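Local coordinates for uncharacterized protein DR_0571 (PDB 3C4N) that is of unknown function but binds ADP and is probably an FAD-dependent oxidoreductase of the ETF-QO/FixC family, at residues R252-S264 against Q281-D295. Numbering follows the deposited sequence.
Sequences RAYRQFPRLDLLS and QNGGYTLVPAIHHRD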
loop_
_atom_site.group_PDB
_atom_site.type_symbol
_atom_site.label_atom_id
_atom_site.label_comp_id
_atom_site.label_asym_id
_atom_site.label_seq_id
_atom_site.Cartn_x
_atom_site.Cartn_y
_atom_site.Cartn_z
ATOM N N ARG A 252 -2.362 17.716 -23.135
ATOM C CA ARG A 252 -3.330 16.921 -22.411
ATOM C C ARG A 252 -4.722 17.071 -23.001
ATOM O O ARG A 252 -5.075 18.127 -23.520
ATOM C CB ARG A 252 -3.323 17.338 -20.936
ATOM C CG ARG A 252 -3.403 18.844 -20.703
ATOM C CD ARG A 252 -2.885 19.232 -19.312
ATOM N NE ARG A 252 -3.832 18.970 -18.225
ATOM C CZ ARG A 252 -4.876 19.742 -17.936
ATOM N NH1 ARG A 252 -5.124 20.827 -18.656
ATOM N NH2 ARG A 252 -5.660 19.441 -16.912
ATOM N N ALA A 253 -5.507 16.004 -22.942
ATOM C CA ALA A 253 -6.862 16.055 -23.455
ATOM C C ALA A 253 -7.817 15.409 -22.455
ATOM O O ALA A 253 -7.490 14.404 -21.819
ATOM C CB ALA A 253 -6.948 15.348 -24.797
ATOM N N TYR A 254 -8.991 16.009 -22.298
ATOM C CA TYR A 254 -9.986 15.459 -21.400
ATOM C C TYR A 254 -10.946 14.647 -22.229
ATOM O O TYR A 254 -11.579 15.152 -23.161
ATOM C CB TYR A 254 -10.767 16.542 -20.683
ATOM C CG TYR A 254 -11.758 15.991 -19.686
ATOM C CD1 TYR A 254 -11.329 15.323 -18.543
ATOM C CD2 TYR A 254 -13.122 16.188 -19.854
ATOM C CE1 TYR A 254 -12.236 14.876 -17.587
ATOM C CE2 TYR A 254 -14.034 15.746 -18.905
ATOM C CZ TYR A 254 -13.588 15.100 -17.775
ATOM O OH TYR A 254 -14.489 14.741 -16.806
ATOM N N ARG A 255 -11.059 13.378 -21.868
ATOM C CA ARG A 255 -11.921 12.460 -22.581
ATOM C C ARG A 255 -12.927 11.854 -21.627
ATOM O O ARG A 255 -12.585 11.428 -20.527
ATOM C CB ARG A 255 -11.074 11.372 -23.217
ATOM C CG ARG A 255 -11.855 10.305 -23.931
ATOM C CD ARG A 255 -10.929 9.143 -24.234
ATOM N NE ARG A 255 -10.680 8.991 -25.656
ATOM C CZ ARG A 255 -9.718 8.230 -26.161
ATOM N NH1 ARG A 255 -8.909 7.559 -25.352
ATOM N NH2 ARG A 255 -9.580 8.130 -27.476
ATOM N N GLN A 256 -14.174 11.819 -22.072
ATOM C CA GLN A 256 -15.256 11.274 -21.280
ATOM C C GLN A 256 -15.557 9.859 -21.763
ATOM O O GLN A 256 -15.265 9.520 -22.907
ATOM C CB GLN A 256 -16.489 12.166 -21.435
ATOM C CG GLN A 256 -16.214 13.629 -21.137
ATOM C CD GLN A 256 -17.432 14.505 -21.340
ATOM O OE1 GLN A 256 -17.904 14.693 -22.471
ATOM N NE2 GLN A 256 -17.955 15.046 -20.243
ATOM N N PHE A 257 -16.136 9.033 -20.896
ATOM C CA PHE A 257 -16.455 7.663 -21.276
ATOM C C PHE A 257 -17.907 7.301 -20.974
ATOM O O PHE A 257 -18.183 6.356 -20.219
ATOM C CB PHE A 257 -15.520 6.680 -20.561
ATOM C CG PHE A 257 -14.060 6.998 -20.730
ATOM C CD1 PHE A 257 -13.458 7.994 -19.963
ATOM C CD2 PHE A 257 -13.277 6.288 -21.635
ATOM C CE1 PHE A 257 -12.096 8.273 -20.091
ATOM C CE2 PHE A 257 -11.916 6.558 -21.772
ATOM C CZ PHE A 257 -11.322 7.552 -20.996
ATOM N N PRO A 258 -18.861 8.038 -21.564
ATOM C CA PRO A 258 -20.273 7.730 -21.308
ATOM C C PRO A 258 -20.621 6.280 -21.641
ATOM O O PRO A 258 -20.056 5.689 -22.564
ATOM C CB PRO A 258 -21.013 8.743 -22.184
ATOM C CG PRO A 258 -20.045 9.035 -23.284
ATOM C CD PRO A 258 -18.719 9.098 -22.576
ATOM N N ARG A 259 -21.554 5.715 -20.879
ATOM C CA ARG A 259 -21.973 4.331 -21.070
ATOM C C ARG A 259 -23.210 4.152 -21.950
ATOM O O ARG A 259 -24.149 4.944 -21.891
ATOM C CB ARG A 259 -22.226 3.658 -19.721
ATOM C CG ARG A 259 -22.751 2.253 -19.894
ATOM C CD ARG A 259 -22.503 1.382 -18.695
ATOM N NE ARG A 259 -23.414 0.279 -18.742
ATOM C CZ ARG A 259 -23.260 -1.039 -18.794
ATOM N NH1 ARG A 259 -22.112 -1.708 -18.811
ATOM N NH2 ARG A 259 -24.398 -1.696 -18.846
ATOM N N LEU A 260 -23.194 3.094 -22.757
ATOM C CA LEU A 260 -24.297 2.776 -23.650
ATOM C C LEU A 260 -24.959 1.485 -23.182
ATOM O O LEU A 260 -24.432 0.391 -23.395
ATOM C CB LEU A 260 -23.793 2.593 -25.076
ATOM C CG LEU A 260 -24.884 2.348 -26.123
ATOM C CD1 LEU A 260 -25.618 3.651 -26.433
ATOM C CD2 LEU A 260 -24.249 1.790 -27.381
ATOM N N ASP A 261 -26.123 1.613 -22.554
ATOM C CA ASP A 261 -26.825 0.453 -22.038
ATOM C C ASP A 261 -27.601 -0.333 -23.079
ATOM O O ASP A 261 -28.822 -0.246 -23.151
ATOM C CB ASP A 261 -27.759 0.877 -20.907
ATOM C CG ASP A 261 -27.005 1.393 -19.698
ATOM O OD1 ASP A 261 -26.267 0.608 -19.073
ATOM O OD2 ASP A 261 -27.143 2.585 -19.373
ATOM N N LEU A 262 -26.882 -1.091 -23.895
ATOM C CA LEU A 262 -27.507 -1.925 -24.908
ATOM C C LEU A 262 -26.856 -3.304 -24.846
ATOM O O LEU A 262 -25.650 -3.416 -24.623
ATOM C CB LEU A 262 -27.346 -1.305 -26.294
ATOM C CG LEU A 262 -28.258 -0.101 -26.542
ATOM C CD1 LEU A 262 -27.917 0.547 -27.857
ATOM C CD2 LEU A 262 -29.707 -0.556 -26.538
ATOM N N LEU A 263 -27.671 -4.341 -25.025
ATOM C CA LEU A 263 -27.223 -5.727 -24.963
ATOM C C LEU A 263 -25.789 -5.956 -25.406
ATOM O O LEU A 263 -25.404 -5.587 -26.510
ATOM C CB LEU A 263 -28.139 -6.625 -25.794
ATOM C CG LEU A 263 -27.872 -8.129 -25.665
ATOM C CD1 LEU A 263 -28.044 -8.540 -24.208
ATOM C CD2 LEU A 263 -28.855 -8.923 -26.548
ATOM N N SER A 264 -24.999 -6.576 -24.539
ATOM C CA SER A 264 -23.619 -6.870 -24.867
ATOM C C SER A 264 -23.234 -8.234 -24.324
ATOM O O SER A 264 -23.802 -8.702 -23.337
ATOM C CB SER A 264 -22.695 -5.810 -24.284
ATOM O OG SER A 264 -21.347 -6.211 -24.416
ATOM N N GLN A 281 -18.760 -4.067 -22.256
ATOM C CA GLN A 281 -18.342 -4.252 -20.875
ATOM C C GLN A 281 -19.529 -4.218 -19.915
ATOM O O GLN A 281 -20.450 -3.418 -20.085
ATOM C CB GLN A 281 -17.345 -3.157 -20.494
ATOM C CG GLN A 281 -16.721 -3.339 -19.136
ATOM C CD GLN A 281 -15.867 -2.151 -18.724
ATOM O OE1 GLN A 281 -14.821 -1.856 -19.336
ATOM N NE2 GLN A 281 -16.314 -1.452 -17.678
ATOM N N ASN A 282 -19.514 -5.091 -18.909
ATOM C CA ASN A 282 -20.604 -5.136 -17.939
ATOM C C ASN A 282 -21.975 -5.273 -18.599
ATOM O O ASN A 282 -22.935 -4.625 -18.184
ATOM C CB ASN A 282 -20.588 -3.874 -17.077
ATOM C CG ASN A 282 -20.104 -4.142 -15.672
ATOM O OD1 ASN A 282 -19.028 -4.717 -15.470
ATOM N ND2 ASN A 282 -20.893 -3.723 -14.684
ATOM N N GLY A 283 -22.059 -6.107 -19.633
ATOM C CA GLY A 283 -23.322 -6.318 -20.316
ATOM C C GLY A 283 -23.749 -5.171 -21.208
ATOM O O GLY A 283 -24.808 -5.224 -21.826
ATOM N N GLY A 284 -22.927 -4.134 -21.277
ATOM C CA GLY A 284 -23.253 -2.999 -22.114
ATOM C C GLY A 284 -22.055 -2.592 -22.948
ATOM O O GLY A 284 -21.231 -3.425 -23.318
ATOM N N TYR A 285 -21.953 -1.304 -23.245
ATOM C CA TYR A 285 -20.845 -0.791 -24.037
ATOM C C TYR A 285 -20.379 0.503 -23.406
ATOM O O TYR A 285 -21.177 1.267 -22.865
ATOM C CB TYR A 285 -21.279 -0.509 -25.484
ATOM C CG TYR A 285 -21.784 -1.718 -26.243
ATOM C CD1 TYR A 285 -20.926 -2.489 -27.027
ATOM C CD2 TYR A 285 -23.118 -2.110 -26.155
ATOM C CE1 TYR A 285 -21.388 -3.621 -27.703
ATOM C CE2 TYR A 285 -23.590 -3.243 -26.825
ATOM C CZ TYR A 285 -22.720 -3.994 -27.596
ATOM O OH TYR A 285 -23.174 -5.122 -28.241
ATOM N N THR A 286 -19.076 0.731 -23.456
ATOM C CA THR A 286 -18.499 1.951 -22.931
ATOM C C THR A 286 -18.089 2.715 -24.173
ATOM O O THR A 286 -17.401 2.174 -25.034
ATOM C CB THR A 286 -17.272 1.661 -22.070
ATOM O OG1 THR A 286 -17.683 0.986 -20.877
ATOM C CG2 THR A 286 -16.571 2.953 -21.689
ATOM N N LEU A 287 -18.521 3.965 -24.278
ATOM C CA LEU A 287 -18.207 4.776 -25.447
ATOM C C LEU A 287 -16.863 5.486 -25.252
ATOM O O LEU A 287 -16.685 6.221 -24.285
ATOM C CB LEU A 287 -19.361 5.771 -25.680
ATOM C CG LEU A 287 -19.449 6.559 -26.982
ATOM C CD1 LEU A 287 -20.871 7.032 -27.243
ATOM C CD2 LEU A 287 -18.495 7.729 -26.890
ATOM N N VAL A 288 -15.913 5.241 -26.157
ATOM C CA VAL A 288 -14.575 5.851 -26.091
ATOM C C VAL A 288 -14.406 6.862 -27.235
ATOM O O VAL A 288 -13.992 6.514 -28.345
ATOM C CB VAL A 288 -13.456 4.766 -26.180
ATOM C CG1 VAL A 288 -12.078 5.392 -25.958
ATOM C CG2 VAL A 288 -13.702 3.683 -25.151
ATOM N N PRO A 289 -14.718 8.140 -26.967
ATOM C CA PRO A 289 -14.613 9.195 -27.979
ATOM C C PRO A 289 -13.226 9.329 -28.590
ATOM O O PRO A 289 -12.223 8.894 -28.019
ATOM C CB PRO A 289 -15.023 10.463 -27.220
ATOM C CG PRO A 289 -15.877 9.945 -26.108
ATOM C CD PRO A 289 -15.115 8.711 -25.672
ATOM N N ALA A 290 -13.181 9.930 -29.770
ATOM C CA ALA A 290 -11.922 10.145 -30.441
ATOM C C ALA A 290 -11.382 11.468 -29.906
ATOM O O ALA A 290 -12.143 12.311 -29.425
ATOM C CB ALA A 290 -12.141 10.227 -31.940
ATOM N N ILE A 291 -10.066 11.626 -29.956
ATOM C CA ILE A 291 -9.432 12.859 -29.515
ATOM C C ILE A 291 -9.010 13.552 -30.802
ATOM O O ILE A 291 -8.093 13.098 -31.493
ATOM C CB ILE A 291 -8.178 12.595 -28.650
ATOM C CG1 ILE A 291 -8.505 11.600 -27.533
ATOM C CG2 ILE A 291 -7.671 13.912 -28.044
ATOM C CD1 ILE A 291 -9.588 12.057 -26.577
ATOM N N HIS A 292 -9.701 14.636 -31.133
ATOM C CA HIS A 292 -9.416 15.383 -32.345
ATOM C C HIS A 292 -8.255 16.326 -32.148
ATOM O O HIS A 292 -7.499 16.590 -33.081
ATOM C CB HIS A 292 -10.648 16.173 -32.764
ATOM C CG HIS A 292 -11.853 15.320 -32.981
ATOM N ND1 HIS A 292 -11.888 14.312 -33.920
ATOM C CD2 HIS A 292 -13.059 15.308 -32.366
ATOM C CE1 HIS A 292 -13.064 13.714 -33.873
ATOM N NE2 HIS A 292 -13.794 14.298 -32.939
ATOM N N HIS A 293 -8.111 16.816 -30.922
ATOM C CA HIS A 293 -7.042 17.750 -30.609
ATOM C C HIS A 293 -6.822 17.865 -29.108
ATOM O O HIS A 293 -7.613 17.361 -28.319
ATOM C CB HIS A 293 -7.399 19.123 -31.176
ATOM C CG HIS A 293 -8.698 19.658 -30.660
ATOM N ND1 HIS A 293 -8.864 20.070 -29.356
ATOM C CD2 HIS A 293 -9.904 19.803 -31.256
ATOM C CE1 HIS A 293 -10.115 20.447 -29.169
ATOM N NE2 HIS A 293 -10.769 20.295 -30.307
ATOM N N ARG A 294 -5.743 18.541 -28.726
ATOM C CA ARG A 294 -5.425 18.731 -27.320
ATOM C C ARG A 294 -6.257 19.869 -26.729
ATOM O O ARG A 294 -6.675 20.778 -27.444
ATOM C CB ARG A 294 -3.941 19.056 -27.144
ATOM C CG ARG A 294 -3.527 20.381 -27.751
ATOM C CD ARG A 294 -2.191 20.853 -27.200
ATOM N NE ARG A 294 -1.756 22.094 -27.839
ATOM C CZ ARG A 294 -1.487 22.210 -29.136
ATOM N NH1 ARG A 294 -1.606 21.160 -29.937
ATOM N NH2 ARG A 294 -1.100 23.374 -29.630
ATOM N N ASP A 295 -6.499 19.806 -25.423
ATOM C CA ASP A 295 -7.260 20.835 -24.731
ATOM C C ASP A 295 -6.296 21.859 -24.151
ATOM O O ASP A 295 -5.264 21.494 -23.600
ATOM C CB ASP A 295 -8.091 20.224 -23.606
ATOM C CG ASP A 295 -9.252 19.391 -24.121
ATOM O OD1 ASP A 295 -10.027 19.897 -24.951
ATOM O OD2 ASP A 295 -9.391 18.224 -23.694
HETATM O O HOH W 1 -20.035 -7.216 -21.942
#
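Leu260 and Tyr285 form a hydrogen-bonded antiparallel pair where strand 251-260 runs beside strand 284-288 in a mixed beta sheet. Strand 284-288 is the second arm of a beta hairpin, joined to strand 276-281 by a type I' turn from Gln281 to Gly284. Leu260 N gives a nearly straight bond to Tyr285 O at 2.7 Å, and Tyr285 N returns one to Leu260 O. Leu287 N continues the ladder to Pro258 O. Strand 347-352 pairs with the other edge of strand 251-260. The Phe257 side chain is about 10 Å from the bound ADP.

Past Val288 the second segment leaves the strand, and side chains bridge it to strand 251-260. Arg255 grips Pro289 O side-on with NE and NH2, each at 2.8 Å. Both bonds are bent, as expected when two N-H groups share one oxygen, which also lies out of the guanidinium plane. A bend at chi3 (-112°) turns the guanidinium to this carbonyl. Val288 CG1 lies over one guanidinium face, 3.7 Å from Arg255 CZ, and Ile291 CG1 over the opposite face. With Arg255 cut back to an alanine, Pro289 O would probably lose both donors and a gap would open between Val288 and Ile291. At the far end, the Asp295 carboxylate takes the Tyr254 N-H on OD2, while OD1 forms a salt bridge with Arg314.

Near the turn, Arg259 donates weakly to Asn282 O through NH1 and NH2. Its NE and NH2 hold Asp261 OD1 in the guanidinium plane, in a salt bridge.

Apolar contacts fill in between. Ala253 CB meets Ile291 CG2 at 3.6 Å, and Pro258 packs on Leu287 beside Leu317 and Leu321 of helix 315-324. Ser264 CB sits over one face of the Tyr285 ring in a CH-pi contact, 4.0 Å from the centroid. At the ring's edge, Tyr285 OH donates to Leu263 O at 2.9 Å, in the carbonyl plane.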